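Local coordinates for protein endonuclease IV (Thermus thermophilus, PDB 3AAM) that cleaves phosphodiester bonds at apurinic or apyrimidinic sites in DNA as a metal-dependent TIM-barrel endonuclease of base excision repair, at residues A[20-25]-A[249-254]; A[92-97]-A[132-137]; A[222-227]-A[256-261]. All coordinates share one frame; numbering follows the deposited sequence.

Contact 1: A[20-25]-A[249-254]; sequences VEEATA and TPRGPE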
# COMPACT_ATOMS: atom_id res chain seq x y z
N VAL A 20 5.18 -2.53 -15.79
CA VAL A 20 3.94 -2.41 -16.55
C VAL A 20 3.78 -3.64 -17.44
O VAL A 20 2.71 -4.23 -17.51
CB VAL A 20 3.94 -1.14 -17.44
CG1 VAL A 20 2.61 -1.03 -18.19
CG2 VAL A 20 4.16 0.10 -16.59
N GLU A 21 4.87 -4.03 -18.11
CA GLU A 21 4.82 -5.19 -18.99
C GLU A 21 4.50 -6.48 -18.24
O GLU A 21 3.73 -7.31 -18.73
CB GLU A 21 6.15 -5.36 -19.72
CG GLU A 21 6.52 -4.18 -20.61
CD GLU A 21 7.73 -4.46 -21.46
OE1 GLU A 21 8.28 -3.50 -22.05
OE2 GLU A 21 8.14 -5.64 -21.55
N GLU A 22 5.09 -6.65 -17.06
CA GLU A 22 4.84 -7.85 -16.28
C GLU A 22 3.40 -7.90 -15.79
O GLU A 22 2.80 -8.98 -15.71
CB GLU A 22 5.81 -7.94 -15.09
CG GLU A 22 5.56 -9.15 -14.20
CD GLU A 22 6.63 -9.34 -13.14
OE1 GLU A 22 7.35 -8.37 -12.83
OE2 GLU A 22 6.73 -10.47 -12.61
N ALA A 23 2.84 -6.75 -15.45
CA ALA A 23 1.45 -6.70 -15.00
C ALA A 23 0.54 -7.18 -16.12
O ALA A 23 -0.40 -7.94 -15.89
CB ALA A 23 1.08 -5.28 -14.58
N THR A 24 0.82 -6.74 -17.34
CA THR A 24 0.02 -7.15 -18.49
C THR A 24 0.19 -8.64 -18.76
O THR A 24 -0.77 -9.36 -19.03
CB THR A 24 0.41 -6.38 -19.76
OG1 THR A 24 0.20 -4.98 -19.55
CG2 THR A 24 -0.44 -6.84 -20.94
N ALA A 25 1.44 -9.10 -18.67
CA ALA A 25 1.75 -10.51 -18.93
C ALA A 25 1.07 -11.44 -17.92
O ALA A 25 0.59 -12.52 -18.29
CB ALA A 25 3.26 -10.71 -18.90
N THR A 249 3.56 -10.31 -0.94
CA THR A 249 4.18 -11.54 -0.47
C THR A 249 5.26 -11.98 -1.45
O THR A 249 5.39 -11.41 -2.53
CB THR A 249 3.13 -12.64 -0.31
OG1 THR A 249 2.48 -12.85 -1.56
CG2 THR A 249 2.10 -12.24 0.74
N PRO A 250 6.05 -13.01 -1.09
CA PRO A 250 7.11 -13.49 -1.98
C PRO A 250 6.63 -13.75 -3.41
O PRO A 250 5.55 -14.30 -3.62
CB PRO A 250 7.59 -14.75 -1.27
CG PRO A 250 7.45 -14.36 0.18
CD PRO A 250 6.07 -13.73 0.20
N ARG A 251 7.46 -13.37 -4.37
CA ARG A 251 7.14 -13.50 -5.78
C ARG A 251 7.83 -14.68 -6.47
O ARG A 251 8.91 -15.09 -6.07
CB ARG A 251 7.53 -12.21 -6.51
CG ARG A 251 6.83 -10.96 -5.98
CD ARG A 251 5.36 -10.97 -6.38
NE ARG A 251 5.22 -11.41 -7.76
CZ ARG A 251 5.76 -10.78 -8.81
NH1 ARG A 251 6.47 -9.67 -8.63
NH2 ARG A 251 5.65 -11.31 -10.02
N GLY A 252 7.20 -15.19 -7.52
CA GLY A 252 7.77 -16.30 -8.25
C GLY A 252 6.69 -17.00 -9.06
O GLY A 252 5.51 -16.82 -8.79
N PRO A 253 7.06 -17.80 -10.07
CA PRO A 253 6.02 -18.47 -10.85
C PRO A 253 5.04 -19.30 -10.01
O PRO A 253 3.83 -19.20 -10.19
CB PRO A 253 6.82 -19.31 -11.84
CG PRO A 253 8.02 -18.44 -12.09
CD PRO A 253 8.38 -17.98 -10.69
N GLU A 254 5.56 -20.10 -9.08
CA GLU A 254 4.71 -20.93 -8.23
C GLU A 254 3.85 -20.08 -7.30
O GLU A 254 2.63 -20.29 -7.19
CB GLU A 254 5.57 -21.89 -7.40
CG GLU A 254 4.80 -22.78 -6.41
CD GLU A 254 4.38 -22.05 -5.15
OE1 GLU A 254 5.26 -21.42 -4.51
OE2 GLU A 254 3.19 -22.11 -4.78
O HOH W 1 8.43 -8.57 -10.45
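Glu22 and Arg251 reach for each other from opposite directions, from backbones that stay well apart, an example of two distant parts of a fold joined through one ion pair. The nearest CA atoms, those of Glu22 and Pro253, are 12.0 Å apart, and only the two charged side chains meet directly. The tight part is the salt bridge itself, where Arg251 NH2 donates to Glu22 OE2 at 2.9 Å with an N-H...O angle of 162°. On the guanidinium side the carboxylate oxygen sits at the edge, almost exactly in plane; on the glutamate side the donor stands 52° above the carboxylate plane. Glu22 can span the distance because its CG is anti to the backbone N (chi1 177°) and its chain runs on extended, whereas Arg251 folds at chi2 and chi3.

The looser side is bridged by a single water, which donates to Glu22 OE1 at 2.6 Å and accepts from Arg251 NH1 at 2.9 Å, completing a ring of polar contacts beside the direct bond. The whole interface buries just 63 Å² and lies at the surface. The stronger partner of the guanidinium is Asp256, which receives both NE and NH2; Glu22 is the second acid. Together they probably keep the group oriented.

In the barrel, Glu22 belongs to helix 15-26, in which Val20 and Ala23 pack on Phe31 of strand 31-34, with Val20 also touching helix 48-60. Arg251 lies in the loop that follows strand 244-247 and leads through Gly252, the N-cap, into helix 253-267.

Contact 2: A[92-97]-A[132-137]; sequences DDLEKA and SRPVLL
The backbones of 92-97 and 132-137 come nearest at Ala97 and Pro134, whose CA atoms are 6.6 Å apart. One partner is a turn and a half of helix 82-100; the other is a loop that enters strand 135-139 through a cis peptide bond between Arg133 and Pro134. No hydrogen bond crosses between them, and 189 Å² is buried.

Pro134 is the wedge of this small interface. Its CG, the outermost atom of the ring, meets the helix at two successive turns: the Ala97 methyl CB lies 4.0 Å from Pro134 CG, and Leu94 CD2 is 4.1 Å from the same Pro134 CG. The ring also rests against the helix backbone, with Leu94 O at 3.7 Å from Pro134 CG. With CG anti to the carbonyl carbon (chi1 -68°), the Leu94 side chain swings its CD2 branch to the proline and to the start of the strand, where Leu94 CD2 lies 4.3 Å from Leu136 CB. Around these four residues the core continues: Val105 of strand 104-107 touches Leu94 and Ala97, and Leu125 of helix 114-128 touches Leu94 and Leu136.

At the helix's other side, Lys96 NZ is tied to Asp92 OD1 at 2.8 Å by a salt bridge one turn apart, on the syn lone pair of the carboxylate; Lys36 makes a further salt bridge to Asp92. The side-chain contacts between helix and strand are apolar, and only the carbonyl oxygen of Leu94 brings a polar atom against the proline ring. This is consistent with the two being held by shape and buried hydrocarbon, while the Asp92-Lys96 pair lies away from the proline.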
# COMPACT_ATOMS: atom_id res chain seq x y z
N ASP A 92 10.59 12.25 -2.42
CA ASP A 92 11.10 11.71 -3.67
C ASP A 92 10.07 10.74 -4.26
O ASP A 92 9.81 10.78 -5.46
CB ASP A 92 12.43 10.98 -3.44
CG ASP A 92 12.86 10.16 -4.65
OD1 ASP A 92 13.17 10.75 -5.71
OD2 ASP A 92 12.90 8.91 -4.53
N ASP A 93 9.50 9.89 -3.42
CA ASP A 93 8.49 8.94 -3.89
C ASP A 93 7.33 9.68 -4.54
O ASP A 93 6.84 9.29 -5.59
CB ASP A 93 7.93 8.08 -2.75
CG ASP A 93 8.95 7.11 -2.18
OD1 ASP A 93 9.77 6.58 -2.95
OD2 ASP A 93 8.90 6.86 -0.95
N LEU A 94 6.89 10.76 -3.90
CA LEU A 94 5.77 11.54 -4.41
C LEU A 94 6.10 12.24 -5.72
O LEU A 94 5.27 12.30 -6.63
CB LEU A 94 5.34 12.57 -3.36
CG LEU A 94 4.71 11.98 -2.10
CD1 LEU A 94 4.68 13.02 -0.98
CD2 LEU A 94 3.31 11.49 -2.41
N GLU A 95 7.31 12.78 -5.82
CA GLU A 95 7.77 13.47 -7.02
C GLU A 95 7.87 12.49 -8.18
O GLU A 95 7.46 12.79 -9.31
CB GLU A 95 9.12 14.14 -6.75
CG GLU A 95 9.03 15.35 -5.83
CD GLU A 95 10.33 15.65 -5.10
OE1 GLU A 95 11.39 15.16 -5.54
OE2 GLU A 95 10.29 16.38 -4.09
N LYS A 96 8.41 11.30 -7.91
CA LYS A 96 8.55 10.28 -8.94
C LYS A 96 7.16 9.81 -9.37
O LYS A 96 6.90 9.62 -10.56
CB LYS A 96 9.37 9.10 -8.40
CG LYS A 96 10.85 9.44 -8.12
CD LYS A 96 11.64 9.56 -9.41
CE LYS A 96 12.97 10.31 -9.23
NZ LYS A 96 13.90 9.69 -8.24
N ALA A 97 6.25 9.65 -8.41
CA ALA A 97 4.89 9.22 -8.73
C ALA A 97 4.22 10.26 -9.64
O ALA A 97 3.52 9.91 -10.59
CB ALA A 97 4.09 9.03 -7.45
N SER A 132 -3.52 17.74 -5.94
CA SER A 132 -4.53 16.73 -5.68
C SER A 132 -4.05 15.36 -6.15
O SER A 132 -4.66 14.34 -5.85
CB SER A 132 -5.83 17.10 -6.40
OG SER A 132 -6.32 18.35 -5.94
N ARG A 133 -2.93 15.36 -6.88
CA ARG A 133 -2.36 14.13 -7.40
C ARG A 133 -0.83 14.25 -7.39
O ARG A 133 -0.29 15.26 -7.82
CB ARG A 133 -2.85 13.91 -8.83
CG ARG A 133 -2.53 12.56 -9.43
CD ARG A 133 -2.79 12.57 -10.93
NE ARG A 133 -2.59 11.26 -11.55
CZ ARG A 133 -3.45 10.26 -11.46
NH1 ARG A 133 -4.58 10.41 -10.79
NH2 ARG A 133 -3.18 9.10 -12.05
N PRO A 134 -0.13 13.22 -6.89
CA PRO A 134 -0.66 11.97 -6.35
C PRO A 134 -1.19 12.11 -4.94
O PRO A 134 -0.98 13.13 -4.28
CB PRO A 134 0.55 11.04 -6.41
CG PRO A 134 1.67 11.96 -6.10
CD PRO A 134 1.35 13.18 -6.94
N VAL A 135 -1.88 11.08 -4.47
CA VAL A 135 -2.44 11.07 -3.13
C VAL A 135 -1.59 10.19 -2.22
O VAL A 135 -1.26 9.06 -2.58
CB VAL A 135 -3.88 10.52 -3.13
CG1 VAL A 135 -4.42 10.46 -1.71
CG2 VAL A 135 -4.78 11.39 -4.01
N LEU A 136 -1.22 10.71 -1.06
CA LEU A 136 -0.42 9.96 -0.10
C LEU A 136 -1.35 9.16 0.81
O LEU A 136 -2.30 9.71 1.38
CB LEU A 136 0.45 10.91 0.73
CG LEU A 136 1.32 10.29 1.83
CD1 LEU A 136 2.32 9.29 1.24
CD2 LEU A 136 2.07 11.41 2.54
N LEU A 137 -1.07 7.87 0.94
CA LEU A 137 -1.87 6.97 1.76
C LEU A 137 -1.07 6.50 2.96
O LEU A 137 0.10 6.14 2.82
CB LEU A 137 -2.29 5.74 0.95
CG LEU A 137 -3.04 5.98 -0.36
CD1 LEU A 137 -3.37 4.65 -1.02
CD2 LEU A 137 -4.30 6.77 -0.06

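Contact 3: A[222-227]-A[256-261]; sequences LLQGKI and DAWNLR
Gln224 comes over one face of the Trp258 indole, and its chain can be followed outward from CB. CB sets out toward the helix, and CG, anti to the carbonyl carbon (chi1 -68°), comes to the benzene side of the indole, 3.7 Å from Trp258 CZ2. The chain stays extended, carrying CD to 4.1 Å from Trp258 CE2. At the tip, NE2 stands 3.2 Å above the Trp258 ring plane, over its centre, with the amide plane turned 85° to the indole.

The edge of the same ring is used differently. Trp258 NE1 donates to Leu222 O at 2.8 Å, nearly straight at 166° and close to the ring plane, so backbone and side chain of one short loop grip the indole at its edge and over its face. The Leu222 side chain packs beside Asn259 and, beyond the two segments, on Val262, Phe263 and Leu247.

The indole N-H bond probably limits the rotation of this surface-exposed ring, and the amide nitrogen of Gln224 lies over the ring face as a close packing contact, not hydrogen-bonded to NE1. The loop following strand 219-220, which carries the manganese ligand His219, is thereby held to the C-terminal helix.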
# COMPACT_ATOMS: atom_id res chain seq x y z
N LEU A 222 -2.35 -15.68 -0.00
CA LEU A 222 -3.78 -15.91 0.17
C LEU A 222 -4.02 -17.36 0.57
O LEU A 222 -3.41 -18.28 0.02
CB LEU A 222 -4.52 -15.57 -1.12
CG LEU A 222 -4.32 -14.13 -1.60
CD1 LEU A 222 -5.05 -13.93 -2.92
CD2 LEU A 222 -4.81 -13.15 -0.55
N LEU A 223 -4.91 -17.55 1.54
CA LEU A 223 -5.27 -18.87 2.07
C LEU A 223 -4.15 -19.58 2.83
O LEU A 223 -4.33 -20.70 3.28
CB LEU A 223 -5.78 -19.79 0.95
CG LEU A 223 -7.08 -19.37 0.25
CD1 LEU A 223 -7.55 -20.49 -0.67
CD2 LEU A 223 -8.15 -19.05 1.28
N GLN A 224 -3.00 -18.93 2.98
CA GLN A 224 -1.88 -19.55 3.68
C GLN A 224 -1.60 -18.98 5.07
O GLN A 224 -0.64 -19.37 5.73
CB GLN A 224 -0.61 -19.46 2.83
CG GLN A 224 -0.67 -20.30 1.56
CD GLN A 224 0.64 -20.31 0.80
OE1 GLN A 224 1.70 -20.04 1.38
NE2 GLN A 224 0.58 -20.63 -0.48
N GLY A 225 -2.46 -18.07 5.51
CA GLY A 225 -2.28 -17.46 6.82
C GLY A 225 -3.42 -17.76 7.78
O GLY A 225 -4.22 -18.66 7.55
N LYS A 226 -3.49 -16.98 8.86
CA LYS A 226 -4.51 -17.18 9.88
C LYS A 226 -5.85 -16.51 9.58
O LYS A 226 -6.84 -16.78 10.25
CB LYS A 226 -3.99 -16.68 11.23
CG LYS A 226 -2.67 -17.31 11.66
CD LYS A 226 -2.76 -18.83 11.69
CE LYS A 226 -1.42 -19.46 12.05
NZ LYS A 226 -1.45 -20.94 11.90
N ILE A 227 -5.88 -15.64 8.57
CA ILE A 227 -7.13 -14.97 8.23
C ILE A 227 -7.92 -15.84 7.26
O ILE A 227 -9.14 -15.92 7.33
CB ILE A 227 -6.87 -13.59 7.61
CG1 ILE A 227 -6.05 -12.75 8.59
CG2 ILE A 227 -8.21 -12.89 7.31
CD1 ILE A 227 -5.59 -11.40 8.05
N ASP A 256 3.07 -16.83 -7.56
CA ASP A 256 2.15 -16.00 -8.33
C ASP A 256 0.97 -16.83 -8.83
O ASP A 256 -0.17 -16.38 -8.76
CB ASP A 256 2.86 -15.37 -9.53
CG ASP A 256 3.93 -14.36 -9.12
OD1 ASP A 256 4.12 -14.09 -7.91
OD2 ASP A 256 4.59 -13.83 -10.04
N ALA A 257 1.23 -18.04 -9.33
CA ALA A 257 0.15 -18.88 -9.84
C ALA A 257 -0.88 -19.17 -8.75
O ALA A 257 -2.08 -19.11 -9.00
CB ALA A 257 0.71 -20.19 -10.39
N TRP A 258 -0.39 -19.48 -7.55
CA TRP A 258 -1.26 -19.77 -6.41
C TRP A 258 -2.14 -18.56 -6.10
O TRP A 258 -3.37 -18.66 -6.05
CB TRP A 258 -0.40 -20.12 -5.18
CG TRP A 258 -1.17 -20.29 -3.89
CD1 TRP A 258 -1.79 -19.31 -3.16
CD2 TRP A 258 -1.39 -21.52 -3.17
NE1 TRP A 258 -2.37 -19.85 -2.04
CE2 TRP A 258 -2.15 -21.20 -2.02
CE3 TRP A 258 -1.01 -22.85 -3.39
CZ2 TRP A 258 -2.54 -22.17 -1.09
CZ3 TRP A 258 -1.41 -23.82 -2.47
CH2 TRP A 258 -2.17 -23.47 -1.33
N ASN A 259 -1.51 -17.41 -5.89
CA ASN A 259 -2.26 -16.21 -5.56
C ASN A 259 -3.23 -15.77 -6.64
O ASN A 259 -4.33 -15.34 -6.33
CB ASN A 259 -1.28 -15.09 -5.21
CG ASN A 259 -0.54 -15.36 -3.91
OD1 ASN A 259 0.68 -15.21 -3.82
ND2 ASN A 259 -1.29 -15.77 -2.89
N LEU A 260 -2.83 -15.86 -7.91
CA LEU A 260 -3.72 -15.45 -8.99
C LEU A 260 -4.93 -16.39 -9.07
O LEU A 260 -6.05 -15.94 -9.34
CB LEU A 260 -2.97 -15.42 -10.32
CG LEU A 260 -1.96 -14.28 -10.45
CD1 LEU A 260 -1.18 -14.42 -11.74
CD2 LEU A 260 -2.69 -12.94 -10.40
N ARG A 261 -4.71 -17.68 -8.85
CA ARG A 261 -5.81 -18.62 -8.89
C ARG A 261 -6.82 -18.32 -7.78
O ARG A 261 -8.02 -18.44 -7.98
CB ARG A 261 -5.27 -20.06 -8.80
CG ARG A 261 -4.76 -20.58 -10.15
CD ARG A 261 -3.78 -21.73 -9.99
NE ARG A 261 -4.36 -22.83 -9.22
CZ ARG A 261 -5.13 -23.79 -9.72
NH1 ARG A 261 -5.43 -23.81 -11.01
NH2 ARG A 261 -5.60 -24.74 -8.92

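From the N terminus, the chain enters helix 15-26, the first half of contact 1, and the loop that contact 1 closes runs from here to residues 249-254, which lead into the last helix. Nested inside it, contact 2 closes a short loop, joining helix 82-100 to strand 135-139, with strand 104-107 and helix 114-128 lying between them in the chain. Contact 3 opens later, after strand 219-220, and closes on helix 253-267; its segments alternate with those of contact 1, so the two cross. They also touch, through the salt bridge of Arg251 with Asp256. Contacts 1 and 3 thus gather the first and last helices and a late loop, while contact 2 lies across the barrel from contact 3.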